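PDB 5HLJ: VP24 from White spot syndrome virus, which serves as a major envelope protein of the virion, probably anchored in the viral membrane by a transmembrane helix that this construct lacks. Local coordinates for residues Gly77-Asn82 with Glu90-Ala95; Val110-Gly115 with Tyr162-Arg167; Phe128-Lys133 with Leu145-Thr150. One frame throughout, in Å; residues are numbered along the deposited sequence.

Contact 1: residues Gly77-Asn82 with Glu90-Ala95; sequences GDHTLN and ELELYA
The Tyr94 ring carries Asp78 on one face, with Asp78 CA 4.3 Å above the plane over the ring centre, while Thr80 reaches its edge near the ring plane, CG2 lying 3.9 Å from Tyr94 CE1. The other flat group, the His79 imidazole, stacks on the ring of His33 and meets Glu92 at its edge: His79 ND1 donates to Glu92 OE1 at 2.7 Å, the oxygen lying 15° out of the ring plane and being approached from above the carboxylate plane. Glu92 is the hub. Its CG stands anti to the backbone N (chi1 -178°) and the chain stays extended, which carries the carboxylate off the strand and into the bend of residues 79-81. There OE2 takes two donors from one residue: Thr80 N, at 2.7 Å, meets its syn lone pair, and Thr80 OG1, also at 2.7 Å, comes from above the plane. Leu81 N adds a weak bond to OE1 at 3.2 Å, and Leu81 CD2 packs on the aliphatic part, 4.0 Å from Glu92 CG. Four donors on a buried carboxylate would be expected to stabilise its negative charge. His79 NE2 is bonded to Gly31 O, so both imidazole nitrogens face acceptors, consistent with a protonated ring. On the far side of the loop, Asn82 and the His79 carbonyl bind Arg121 of the second subunit. This is a His-carboxylate hydrogen bond combined with main-chain N-H groups gathered on one glutamate, pinning the loop that follows the inverse gamma turn at Asp78 to strand 90-99 of the beta-sheet.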
loop_
_atom_site.group_PDB
_atom_site.type_symbol
_atom_site.label_atom_id
_atom_site.label_comp_id
_atom_site.label_asym_id
_atom_site.label_seq_id
_atom_site.Cartn_x
_atom_site.Cartn_y
_atom_site.Cartn_z
ATOM N N GLY A 77 -28.220 6.791 -6.208
ATOM C CA GLY A 77 -28.720 5.470 -5.897
ATOM C C GLY A 77 -27.649 4.410 -5.995
ATOM O O GLY A 77 -27.686 3.440 -5.255
ATOM N N ASP A 78 -26.694 4.588 -6.905
ATOM C CA ASP A 78 -25.550 3.678 -6.994
ATOM C C ASP A 78 -24.499 4.055 -5.932
ATOM O O ASP A 78 -23.412 4.524 -6.260
ATOM C CB ASP A 78 -24.945 3.712 -8.400
ATOM C CG ASP A 78 -25.892 3.161 -9.473
ATOM O OD1 ASP A 78 -26.763 2.318 -9.157
ATOM O OD2 ASP A 78 -25.750 3.565 -10.652
ATOM N N HIS A 79 -24.851 3.860 -4.660
ATOM C CA HIS A 79 -24.021 4.256 -3.522
ATOM C C HIS A 79 -24.250 3.345 -2.328
ATOM O O HIS A 79 -25.387 3.204 -1.879
ATOM C CB HIS A 79 -24.327 5.687 -3.068
ATOM C CG HIS A 79 -23.725 6.757 -3.915
ATOM N ND1 HIS A 79 -22.414 7.154 -3.792
ATOM C CD2 HIS A 79 -24.270 7.550 -4.871
ATOM C CE1 HIS A 79 -22.166 8.133 -4.649
ATOM N NE2 HIS A 79 -23.283 8.389 -5.315
ATOM N N THR A 80 -23.188 2.762 -1.779
ATOM C CA THR A 80 -23.318 2.081 -0.496
ATOM C C THR A 80 -22.985 3.042 0.636
ATOM O O THR A 80 -23.079 2.687 1.813
ATOM C CB THR A 80 -22.400 0.872 -0.388
ATOM O OG1 THR A 80 -21.044 1.316 -0.543
ATOM C CG2 THR A 80 -22.741 -0.162 -1.457
ATOM N N LEU A 81 -22.595 4.254 0.263
ATOM C CA LEU A 81 -22.051 5.235 1.189
ATOM C C LEU A 81 -22.852 6.539 1.186
ATOM O O LEU A 81 -23.260 7.010 0.128
ATOM C CB LEU A 81 -20.601 5.539 0.812
ATOM C CG LEU A 81 -19.380 4.948 1.520
ATOM C CD1 LEU A 81 -19.626 3.595 2.170
ATOM C CD2 LEU A 81 -18.190 4.919 0.541
ATOM N N ASN A 82 -23.051 7.137 2.358
ATOM C CA ASN A 82 -23.656 8.463 2.425
ATOM C C ASN A 82 -22.671 9.523 1.991
ATOM O O ASN A 82 -21.935 10.054 2.809
ATOM C CB ASN A 82 -24.132 8.823 3.837
ATOM C CG ASN A 82 -25.184 7.888 4.365
ATOM O OD1 ASN A 82 -25.824 7.135 3.612
ATOM N ND2 ASN A 82 -25.378 7.927 5.682
ATOM N N GLU A 90 -16.619 13.945 -1.124
ATOM C CA GLU A 90 -16.837 12.560 -0.742
ATOM C C GLU A 90 -17.251 11.753 -1.956
ATOM O O GLU A 90 -18.312 11.984 -2.525
ATOM C CB GLU A 90 -17.886 12.477 0.365
ATOM C CG GLU A 90 -17.560 13.378 1.542
ATOM C CD GLU A 90 -18.538 13.243 2.711
ATOM O OE1 GLU A 90 -19.700 12.810 2.501
ATOM O OE2 GLU A 90 -18.126 13.564 3.849
ATOM N N LEU A 91 -16.388 10.824 -2.367
ATOM C CA LEU A 91 -16.569 10.101 -3.628
ATOM C C LEU A 91 -16.607 8.603 -3.425
ATOM O O LEU A 91 -15.983 8.068 -2.509
ATOM C CB LEU A 91 -15.453 10.446 -4.616
ATOM C CG LEU A 91 -15.683 11.574 -5.622
ATOM C CD1 LEU A 91 -16.059 12.864 -4.916
ATOM C CD2 LEU A 91 -14.436 11.786 -6.488
ATOM N N GLU A 92 -17.335 7.919 -4.293
ATOM C CA GLU A 92 -17.429 6.477 -4.186
ATOM C C GLU A 92 -17.211 5.828 -5.549
ATOM O O GLU A 92 -17.683 6.320 -6.569
ATOM C CB GLU A 92 -18.782 6.084 -3.591
ATOM C CG GLU A 92 -18.981 4.578 -3.372
ATOM C CD GLU A 92 -20.339 4.240 -2.763
ATOM O OE1 GLU A 92 -21.112 5.169 -2.414
ATOM O OE2 GLU A 92 -20.644 3.034 -2.635
ATOM N N LEU A 93 -16.435 4.758 -5.573
ATOM C CA LEU A 93 -16.422 3.878 -6.728
ATOM C C LEU A 93 -17.485 2.803 -6.493
ATOM O O LEU A 93 -17.411 2.064 -5.515
ATOM C CB LEU A 93 -15.043 3.233 -6.943
ATOM C CG LEU A 93 -15.083 2.141 -8.018
ATOM C CD1 LEU A 93 -15.212 2.757 -9.428
ATOM C CD2 LEU A 93 -13.903 1.181 -7.919
ATOM N N TYR A 94 -18.490 2.743 -7.359
ATOM C CA TYR A 94 -19.487 1.688 -7.270
ATOM C C TYR A 94 -19.355 0.852 -8.533
ATOM O O TYR A 94 -19.838 1.242 -9.608
ATOM C CB TYR A 94 -20.909 2.262 -7.115
ATOM C CG TYR A 94 -21.958 1.210 -6.809
ATOM C CD1 TYR A 94 -22.450 1.032 -5.518
ATOM C CD2 TYR A 94 -22.449 0.382 -7.816
ATOM C CE1 TYR A 94 -23.414 0.050 -5.248
ATOM C CE2 TYR A 94 -23.388 -0.592 -7.559
ATOM C CZ TYR A 94 -23.875 -0.761 -6.279
ATOM O OH TYR A 94 -24.816 -1.753 -6.058
ATOM N N ALA A 95 -18.683 -0.290 -8.410
ATOM C CA ALA A 95 -18.332 -1.067 -9.588
ATOM C C ALA A 95 -19.011 -2.425 -9.609
ATOM O O ALA A 95 -19.268 -3.020 -8.564
ATOM C CB ALA A 95 -16.820 -1.241 -9.677
#

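Contact 2: residues Val110-Gly115 with Tyr162-Arg167; sequences VSLSPG and YLLSMR
Leu163 N donates to Ser113 O at 2.7 Å, nearly straight along the C=O axis, the shortest of four main-chain bonds joining two neighbouring antiparallel strands of the beta-sheet, 105-114 and 161-170. Its return bond runs from Ser113 N to Leu163 O. Ser111 and Ser165 form the next hydrogen-bonded pair, reciprocally at 2.9 Å for Ser111 N to Ser165 O and for Ser165 N to Ser111 O. Between them Leu112 faces Leu164 in a non-hydrogen-bonded pair: Leu112 CD2 meets Leu164 CD1 at 3.8 Å, and the other Leu112 methyl, CD1, approaches Tyr162 CD2. Val110 and Met166 share that face, side by side and pointing the same way. Phe147 packs on both leucines; Leu164 is buried. The opposite face, with Ser111, Ser113, Leu163 and Ser165, turns partly to the third subunit, whose Phe132 packs on Leu163; Ser165 OG is bonded to Asn22. At the end of the pairing the Tyr162 side chain swings across Pro114, Tyr162 CE2 lying 3.8 Å from Pro114 CB. With chi1 at 163°, the Ser113 hydroxyl can reach its own chain: OG donates to Pro114 O at 2.9 Å, and it is also bonded to Phe132 N of the third subunit.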
loop_
_atom_site.group_PDB
_atom_site.type_symbol
_atom_site.label_atom_id
_atom_site.label_comp_id
_atom_site.label_asym_id
_atom_site.label_seq_id
_atom_site.Cartn_x
_atom_site.Cartn_y
_atom_site.Cartn_z
ATOM N N VAL A 110 -6.558 -1.540 -1.805
ATOM C CA VAL A 110 -6.454 -0.611 -2.908
ATOM C C VAL A 110 -5.591 0.560 -2.480
ATOM O O VAL A 110 -5.444 0.826 -1.293
ATOM C CB VAL A 110 -7.835 -0.087 -3.384
ATOM C CG1 VAL A 110 -8.796 -1.234 -3.621
ATOM C CG2 VAL A 110 -8.408 0.877 -2.389
ATOM N N SER A 111 -5.019 1.258 -3.450
ATOM C CA SER A 111 -4.375 2.526 -3.167
ATOM C C SER A 111 -4.565 3.440 -4.360
ATOM O O SER A 111 -4.877 2.984 -5.456
ATOM C CB SER A 111 -2.890 2.339 -2.820
ATOM O OG SER A 111 -2.217 1.596 -3.813
ATOM N N LEU A 112 -4.418 4.737 -4.118
ATOM C CA LEU A 112 -4.609 5.751 -5.134
ATOM C C LEU A 112 -3.413 6.661 -5.203
ATOM O O LEU A 112 -2.810 7.003 -4.189
ATOM C CB LEU A 112 -5.833 6.633 -4.846
ATOM C CG LEU A 112 -7.286 6.222 -5.015
ATOM C CD1 LEU A 112 -8.105 7.472 -4.751
ATOM C CD2 LEU A 112 -7.582 5.667 -6.405
ATOM N N SER A 113 -3.116 7.092 -6.413
ATOM C CA SER A 113 -2.212 8.186 -6.631
ATOM C C SER A 113 -2.936 9.162 -7.551
ATOM O O SER A 113 -3.620 8.729 -8.476
ATOM C CB SER A 113 -0.906 7.693 -7.253
ATOM O OG SER A 113 -0.171 8.767 -7.823
ATOM N N PRO A 114 -2.806 10.472 -7.302
ATOM C CA PRO A 114 -3.269 11.416 -8.330
ATOM C C PRO A 114 -2.485 11.191 -9.610
ATOM O O PRO A 114 -1.325 10.775 -9.518
ATOM C CB PRO A 114 -2.962 12.789 -7.728
ATOM C CG PRO A 114 -1.823 12.525 -6.750
ATOM C CD PRO A 114 -2.117 11.150 -6.188
ATOM N N GLY A 115 -3.109 11.400 -10.765
ATOM C CA GLY A 115 -2.393 11.416 -12.030
ATOM C C GLY A 115 -1.822 12.811 -12.271
ATOM O O GLY A 115 -2.075 13.731 -11.488
ATOM N N TYR A 162 -7.002 10.169 -11.364
ATOM C CA TYR A 162 -6.354 9.279 -10.401
ATOM C C TYR A 162 -5.911 7.949 -10.997
ATOM O O TYR A 162 -6.443 7.492 -12.011
ATOM C CB TYR A 162 -7.280 9.035 -9.191
ATOM C CG TYR A 162 -7.237 10.227 -8.278
ATOM C CD1 TYR A 162 -8.043 11.359 -8.514
ATOM C CD2 TYR A 162 -6.349 10.268 -7.218
ATOM C CE1 TYR A 162 -7.958 12.491 -7.693
ATOM C CE2 TYR A 162 -6.259 11.376 -6.405
ATOM C CZ TYR A 162 -7.061 12.487 -6.642
ATOM O OH TYR A 162 -6.934 13.567 -5.802
ATOM N N LEU A 163 -4.909 7.356 -10.354
ATOM C CA LEU A 163 -4.392 6.037 -10.708
ATOM C C LEU A 163 -4.768 5.094 -9.595
ATOM O O LEU A 163 -4.548 5.394 -8.427
ATOM C CB LEU A 163 -2.880 6.070 -10.898
ATOM C CG LEU A 163 -2.380 7.194 -11.808
ATOM C CD1 LEU A 163 -0.845 7.278 -11.839
ATOM C CD2 LEU A 163 -2.944 6.965 -13.203
ATOM N N LEU A 164 -5.353 3.961 -9.958
ATOM C CA LEU A 164 -5.878 3.029 -8.982
ATOM C C LEU A 164 -5.062 1.742 -8.970
ATOM O O LEU A 164 -4.857 1.124 -10.006
ATOM C CB LEU A 164 -7.345 2.725 -9.299
ATOM C CG LEU A 164 -8.048 1.588 -8.538
ATOM C CD1 LEU A 164 -8.238 1.935 -7.059
ATOM C CD2 LEU A 164 -9.397 1.256 -9.197
ATOM N N SER A 165 -4.590 1.352 -7.795
ATOM C CA SER A 165 -3.945 0.062 -7.633
ATOM C C SER A 165 -4.823 -0.883 -6.834
ATOM O O SER A 165 -5.236 -0.557 -5.726
ATOM C CB SER A 165 -2.590 0.203 -6.943
ATOM O OG SER A 165 -1.601 0.652 -7.842
ATOM N N MET A 166 -5.103 -2.050 -7.395
ATOM C CA MET A 166 -5.830 -3.080 -6.653
ATOM C C MET A 166 -4.982 -4.335 -6.544
ATOM O O MET A 166 -4.371 -4.756 -7.521
ATOM C CB MET A 166 -7.162 -3.421 -7.330
ATOM C CG MET A 166 -8.085 -2.240 -7.525
ATOM S SD MET A 166 -9.727 -2.714 -8.128
ATOM C CE MET A 166 -9.363 -3.187 -9.820
ATOM N N ARG A 167 -4.952 -4.949 -5.368
ATOM C CA ARG A 167 -4.292 -6.234 -5.254
ATOM C C ARG A 167 -5.297 -7.371 -5.314
ATOM O O ARG A 167 -6.229 -7.427 -4.520
ATOM C CB ARG A 167 -3.464 -6.329 -3.967
ATOM C CG ARG A 167 -2.749 -7.677 -3.856
ATOM C CD ARG A 167 -1.796 -7.751 -2.664
ATOM N NE ARG A 167 -1.499 -9.138 -2.284
ATOM C CZ ARG A 167 -0.269 -9.615 -2.073
ATOM N NH1 ARG A 167 0.798 -8.821 -2.220
ATOM N NH2 ARG A 167 -0.095 -10.890 -1.713
#

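Contact 3: residues Phe128-Lys133 with Leu145-Thr150; sequences FVLYFK and LVFGAT
An antiparallel strand pair at the margin of the subunit's sheet, with the outermost strand 128-131 laid along strand 141-151, brings Tyr131 against Gly148 and Val129 against Thr150. Both are hydrogen-bonded pairs. Tyr131 N reaches Gly148 O at 2.7 Å from above the carbonyl plane, and Gly148 N returns to Tyr131 O; Val129 N to Thr150 O and Thr150 N to Val129 O are both 3.0 Å. Glycine at 148 leaves the Tyr131 ring beside bare backbone, with Gly148 N near the ring plane at its edge. Tyr131 itself faces outward to Phe123 of the second subunit, the two ring planes about 20° apart.

On the other face Leu130 and Ala149 form the non-hydrogen-bonded pair, and the apolar side chains turn inward. Leu130 CD2 lies 3.5 Å from Phe147 CD1, the two side chains crossing at a slant. Phe147 CG sits between its backbone N and carbonyl carbon (chi1 76°), which lifts the ring off the strand toward Phe34, Leu112 and Leu164. Phe132 keeps CG anti to its N (chi1 -177°) and lays its ring edge against the neighbouring strand of the same subunit: Phe132 CD1 is 3.4 Å from Val146 O, and Phe132 CE1 is 3.9 Å from Leu145 CD1, both partners near the ring plane. Its N is bonded to Ser113 OG of the second subunit. Next to Phe132 a water links the two segments, accepting from Lys133 N and donating to Val146 O at 2.7 Å.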
loop_
_atom_site.group_PDB
_atom_site.type_symbol
_atom_site.label_atom_id
_atom_site.label_comp_id
_atom_site.label_asym_id
_atom_site.label_seq_id
_atom_site.Cartn_x
_atom_site.Cartn_y
_atom_site.Cartn_z
ATOM N N PHE A 128 -6.581 13.067 1.088
ATOM C CA PHE A 128 -7.774 12.230 1.181
ATOM C C PHE A 128 -7.629 11.073 2.171
ATOM O O PHE A 128 -6.532 10.642 2.497
ATOM C CB PHE A 128 -8.132 11.664 -0.206
ATOM C CG PHE A 128 -7.020 10.872 -0.843
ATOM C CD1 PHE A 128 -6.888 9.510 -0.606
ATOM C CD2 PHE A 128 -6.099 11.491 -1.680
ATOM C CE1 PHE A 128 -5.851 8.789 -1.181
ATOM C CE2 PHE A 128 -5.068 10.767 -2.264
ATOM C CZ PHE A 128 -4.947 9.415 -2.013
ATOM N N VAL A 129 -8.757 10.573 2.647
ATOM C CA VAL A 129 -8.774 9.327 3.388
ATOM C C VAL A 129 -9.485 8.291 2.516
ATOM O O VAL A 129 -10.569 8.536 1.983
ATOM C CB VAL A 129 -9.471 9.474 4.758
ATOM C CG1 VAL A 129 -9.544 8.144 5.488
ATOM C CG2 VAL A 129 -8.736 10.480 5.599
ATOM N N LEU A 130 -8.823 7.154 2.338
ATOM C CA LEU A 130 -9.322 6.044 1.543
ATOM C C LEU A 130 -10.102 5.059 2.390
ATOM O O LEU A 130 -9.596 4.590 3.407
ATOM C CB LEU A 130 -8.159 5.308 0.898
ATOM C CG LEU A 130 -7.911 5.372 -0.597
ATOM C CD1 LEU A 130 -6.769 4.418 -0.934
ATOM C CD2 LEU A 130 -9.165 4.960 -1.319
ATOM N N TYR A 131 -11.316 4.728 1.973
ATOM C CA TYR A 131 -12.040 3.643 2.602
ATOM C C TYR A 131 -12.024 2.389 1.709
ATOM O O TYR A 131 -12.408 2.443 0.538
ATOM C CB TYR A 131 -13.497 4.034 2.922
ATOM C CG TYR A 131 -14.315 2.812 3.298
ATOM C CD1 TYR A 131 -14.173 2.220 4.541
ATOM C CD2 TYR A 131 -15.167 2.208 2.381
ATOM C CE1 TYR A 131 -14.881 1.077 4.874
ATOM C CE2 TYR A 131 -15.868 1.056 2.700
ATOM C CZ TYR A 131 -15.722 0.504 3.949
ATOM O OH TYR A 131 -16.419 -0.620 4.286
ATOM N N PHE A 132 -11.591 1.259 2.262
ATOM C CA PHE A 132 -11.719 -0.006 1.551
ATOM C C PHE A 132 -11.772 -1.212 2.476
ATOM O O PHE A 132 -10.915 -1.390 3.338
ATOM C CB PHE A 132 -10.567 -0.217 0.550
ATOM C CG PHE A 132 -10.720 -1.484 -0.254
ATOM C CD1 PHE A 132 -11.719 -1.590 -1.221
ATOM C CD2 PHE A 132 -9.923 -2.587 -0.003
ATOM C CE1 PHE A 132 -11.888 -2.755 -1.957
ATOM C CE2 PHE A 132 -10.079 -3.761 -0.735
ATOM C CZ PHE A 132 -11.067 -3.839 -1.722
ATOM N N LYS A 133 -12.767 -2.060 2.249
ATOM C CA LYS A 133 -12.920 -3.337 2.948
ATOM C C LYS A 133 -12.657 -4.491 1.971
ATOM O O LYS A 133 -13.199 -4.488 0.861
ATOM C CB LYS A 133 -14.329 -3.410 3.534
ATOM C CG LYS A 133 -14.822 -4.772 3.992
ATOM C CD LYS A 133 -16.259 -4.597 4.514
ATOM C CE LYS A 133 -16.988 -5.903 4.756
ATOM N NZ LYS A 133 -16.422 -6.645 5.899
ATOM N N LEU A 145 -18.195 -4.042 -6.111
ATOM C CA LEU A 145 -16.894 -3.662 -5.564
ATOM C C LEU A 145 -16.889 -2.169 -5.330
ATOM O O LEU A 145 -17.206 -1.402 -6.238
ATOM C CB LEU A 145 -15.754 -4.060 -6.506
ATOM C CG LEU A 145 -14.314 -3.675 -6.128
ATOM C CD1 LEU A 145 -13.882 -4.357 -4.859
ATOM C CD2 LEU A 145 -13.321 -4.040 -7.256
ATOM N N VAL A 146 -16.574 -1.744 -4.108
ATOM C CA VAL A 146 -16.577 -0.315 -3.824
ATOM C C VAL A 146 -15.351 0.119 -3.023
ATOM O O VAL A 146 -14.766 -0.657 -2.265
ATOM C CB VAL A 146 -17.874 0.140 -3.037
ATOM C CG1 VAL A 146 -19.124 -0.575 -3.529
ATOM C CG2 VAL A 146 -17.729 -0.053 -1.554
ATOM N N PHE A 147 -14.965 1.375 -3.202
ATOM C CA PHE A 147 -14.101 2.036 -2.240
ATOM C C PHE A 147 -14.552 3.486 -2.168
ATOM O O PHE A 147 -15.170 4.004 -3.112
ATOM C CB PHE A 147 -12.610 1.903 -2.612
ATOM C CG PHE A 147 -12.163 2.807 -3.736
ATOM C CD1 PHE A 147 -11.783 4.115 -3.484
ATOM C CD2 PHE A 147 -12.095 2.336 -5.034
ATOM C CE1 PHE A 147 -11.375 4.945 -4.510
ATOM C CE2 PHE A 147 -11.677 3.161 -6.067
ATOM C CZ PHE A 147 -11.327 4.471 -5.807
ATOM N N GLY A 148 -14.289 4.127 -1.038
ATOM C CA GLY A 148 -14.594 5.536 -0.904
ATOM C C GLY A 148 -13.343 6.369 -0.749
ATOM O O GLY A 148 -12.292 5.883 -0.315
ATOM N N ALA A 149 -13.445 7.633 -1.126
ATOM C CA ALA A 149 -12.371 8.571 -0.850
ATOM C C ALA A 149 -13.000 9.874 -0.428
ATOM O O ALA A 149 -13.915 10.362 -1.078
ATOM C CB ALA A 149 -11.462 8.769 -2.073
ATOM N N THR A 150 -12.520 10.425 0.676
ATOM C CA THR A 150 -12.992 11.711 1.132
ATOM C C THR A 150 -11.850 12.712 1.069
ATOM O O THR A 150 -10.866 12.605 1.807
ATOM C CB THR A 150 -13.581 11.615 2.556
ATOM O OG1 THR A 150 -14.821 10.906 2.494
ATOM C CG2 THR A 150 -13.845 13.008 3.151
HETATM O O HOH W 1 -14.871 -2.140 0.006
#

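In the fold
Contacts 1 and 3 are neighbours, their centres about 9 Å apart, because strands 90-99 and 141-151 lie side by side: Leu91 N to Ala149 O, 2.8 Å, is a probable hydrogen bond, and Thr80 of the loop touches Val146. Contact 3 is nested inside the chain loop that contact 2 closes, with centres about 11 Å apart, and the two meet through apolar groups, as where Leu164 CD1 lies 3.8 Å from Phe147 CE2. Contacts 1 and 2, centres about 17 Å apart, do not touch. Trimer interfaces reach all three; the Ser113–Phe132 bond between subunits ties contact 2 of one copy to contact 3 of another.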